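Local coordinates for protein-tyrosine-phosphatase PTP1 (Arabidopsis thaliana, PDB 6KRW), which removes phosphate from tyrosine residues of proteins, dephosphorylating the MAP kinase MPK6 and dampening plant defence responses, at residues N162-T167 against E183-E188. Residues are numbered along the deposited sequence; the frame is centred on the assembly and turned at random.
Sequences NISLTT and EVNYKE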
loop_
_atom_site.group_PDB
_atom_site.type_symbol
_atom_site.label_atom_id
_atom_site.label_comp_id
_atom_site.label_asym_id
_atom_site.label_seq_id
_atom_site.Cartn_x
_atom_site.Cartn_y
_atom_site.Cartn_z
ATOM N N ASN A 162 0.767 20.788 14.873
ATOM C CA ASN A 162 2.201 21.036 15.155
ATOM C C ASN A 162 3.058 20.755 13.915
ATOM O O ASN A 162 4.284 20.945 14.004
ATOM C CB ASN A 162 2.656 20.162 16.324
ATOM C CG ASN A 162 3.943 20.643 16.954
ATOM O OD1 ASN A 162 4.272 21.824 16.877
ATOM N ND2 ASN A 162 4.677 19.736 17.577
ATOM N N ILE A 163 2.450 20.318 12.807
ATOM C CA ILE A 163 3.215 19.803 11.637
ATOM C C ILE A 163 3.091 20.786 10.469
ATOM O O ILE A 163 1.964 21.236 10.151
ATOM C CB ILE A 163 2.722 18.398 11.255
ATOM C CG1 ILE A 163 3.203 17.367 12.278
ATOM C CG2 ILE A 163 3.150 18.040 9.847
ATOM C CD1 ILE A 163 2.570 15.995 12.132
ATOM N N SER A 164 4.216 21.077 9.824
ATOM C CA SER A 164 4.235 21.876 8.572
ATOM C C SER A 164 4.678 20.989 7.406
ATOM O O SER A 164 5.588 20.157 7.576
ATOM C CB SER A 164 5.109 23.083 8.710
ATOM O OG SER A 164 6.476 22.709 8.777
ATOM N N LEU A 165 4.043 21.168 6.255
ATOM C CA LEU A 165 4.356 20.404 5.020
ATOM C C LEU A 165 4.691 21.369 3.882
ATOM O O LEU A 165 3.974 22.362 3.700
ATOM C CB LEU A 165 3.141 19.555 4.664
ATOM C CG LEU A 165 3.278 18.653 3.441
ATOM C CD1 LEU A 165 4.262 17.525 3.688
ATOM C CD2 LEU A 165 1.923 18.096 3.044
ATOM N N THR A 166 5.721 21.041 3.116
ATOM C CA THR A 166 6.196 21.857 1.974
ATOM C C THR A 166 6.579 20.927 0.827
ATOM O O THR A 166 7.158 19.867 1.056
ATOM C CB THR A 166 7.350 22.757 2.417
ATOM O OG1 THR A 166 6.779 23.863 3.117
ATOM C CG2 THR A 166 8.185 23.245 1.256
ATOM N N THR A 167 6.309 21.377 -0.394
ATOM C CA THR A 167 6.669 20.632 -1.616
ATOM C C THR A 167 8.003 21.145 -2.159
ATOM O O THR A 167 8.103 22.339 -2.419
ATOM C CB THR A 167 5.555 20.748 -2.647
ATOM O OG1 THR A 167 4.330 20.303 -2.059
ATOM C CG2 THR A 167 5.878 19.946 -3.884
ATOM N N GLU A 183 8.374 17.702 2.052
ATOM C CA GLU A 183 9.188 17.985 3.237
ATOM C C GLU A 183 8.221 18.212 4.384
ATOM O O GLU A 183 7.365 19.109 4.278
ATOM C CB GLU A 183 10.043 19.208 2.972
ATOM C CG GLU A 183 10.669 19.808 4.206
ATOM C CD GLU A 183 11.481 21.055 3.900
ATOM O OE1 GLU A 183 12.227 21.048 2.891
ATOM O OE2 GLU A 183 11.346 22.038 4.654
ATOM N N VAL A 184 8.354 17.406 5.434
ATOM C CA VAL A 184 7.449 17.478 6.603
ATOM C C VAL A 184 8.305 17.647 7.856
ATOM O O VAL A 184 9.402 17.066 7.931
ATOM C CB VAL A 184 6.542 16.233 6.656
ATOM C CG1 VAL A 184 7.323 14.966 6.974
ATOM C CG2 VAL A 184 5.410 16.423 7.643
ATOM N N ASN A 185 7.816 18.429 8.807
ATOM C CA ASN A 185 8.523 18.570 10.102
ATOM C C ASN A 185 7.585 19.196 11.129
ATOM O O ASN A 185 6.533 19.745 10.747
ATOM C CB ASN A 185 9.809 19.389 9.959
ATOM C CG ASN A 185 9.557 20.816 9.522
ATOM O OD1 ASN A 185 9.220 21.070 8.365
ATOM N ND2 ASN A 185 9.734 21.755 10.439
ATOM N N TYR A 186 7.972 19.107 12.397
ATOM C CA TYR A 186 7.331 19.889 13.479
ATOM C C TYR A 186 7.839 21.329 13.423
ATOM O O TYR A 186 8.940 21.589 12.899
ATOM C CB TYR A 186 7.632 19.284 14.847
ATOM C CG TYR A 186 7.228 17.842 14.993
ATOM C CD1 TYR A 186 5.898 17.457 14.920
ATOM C CD2 TYR A 186 8.177 16.860 15.229
ATOM C CE1 TYR A 186 5.528 16.130 15.060
ATOM C CE2 TYR A 186 7.822 15.530 15.382
ATOM C CZ TYR A 186 6.492 15.164 15.294
ATOM O OH TYR A 186 6.145 13.850 15.439
ATOM N N LYS A 187 7.080 22.246 14.005
ATOM C CA LYS A 187 7.444 23.684 13.970
ATOM C C LYS A 187 8.595 23.976 14.939
ATOM O O LYS A 187 9.264 24.996 14.731
ATOM C CB LYS A 187 6.212 24.541 14.237
ATOM C CG LYS A 187 5.172 24.425 13.136
ATOM C CD LYS A 187 3.847 25.047 13.483
ATOM C CE LYS A 187 2.757 24.604 12.535
ATOM N NZ LYS A 187 1.430 25.117 12.950
ATOM N N GLU A 188 8.837 23.120 15.934
ATOM C CA GLU A 188 10.051 23.281 16.781
ATOM C C GLU A 188 11.234 22.663 16.027
ATOM O O GLU A 188 11.335 21.420 15.972
ATOM C CB GLU A 188 9.859 22.703 18.187
ATOM C CG GLU A 188 9.574 21.208 18.258
ATOM C CD GLU A 188 8.103 20.830 18.267
ATOM O OE1 GLU A 188 7.280 21.675 17.839
ATOM O OE2 GLU A 188 7.783 19.686 18.693
#
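Thr166 pairs with Glu183 and Ser164 with Asn185 as hydrogen-bonded pairs of an antiparallel ladder, in the beta hairpin of strands 163-172 and 178-186, toward one end of the mixed phosphatase sheet and away from the catalytic site. Ser164 N reaches Asn185 O at 2.8 Å in a nearly straight bond (N-H...O 166°), and Glu183 N meets Thr166 O at 2.7 Å. The non-hydrogen-bonded pairs alternate with these: Leu165-Val184 lies between them and Ile163-Tyr186 follows Ser164-Asn185. Beyond the last bridge, at the open end of the hairpin, Lys187 N adds one more backbone bond, to Asn162 O at 3.1 Å. There the Asn162 side chain stands with CG anti to the backbone N (chi1 -162°), which brings its amide to the carboxylate of Glu188. The two flat groups are nearly coplanar; ND2 donates to the syn lone pair of Glu188 OE1 at 3.3 Å, and more weakly to OE2. The same ND2 lies 3.7 Å from Tyr186 CD1. Replacing Asn162 by alanine would probably leave the Glu188 carboxylate without this amide donor and freer to turn. On the face carrying Ile163, Leu165, Val184 and Tyr186, Ile163 splits its branches: CG2 packs on Val184 CG2 at 3.5 Å, while CG1 runs alongside the tyrosine ring, 3.8 Å from Tyr186 CD1. Helix 117-126 covers this apolar face, with Ile125 against Ile163 and Tyr186, Trp121 on Leu165, and Tyr186 OH hydrogen-bonded to Glu122. Strand 158-160 flanks 163-172 at the sheet edge, where Lys187 NZ bonds to Gly161 O and salt-bridges Glu159; strand 194-200 adjoins 178-186.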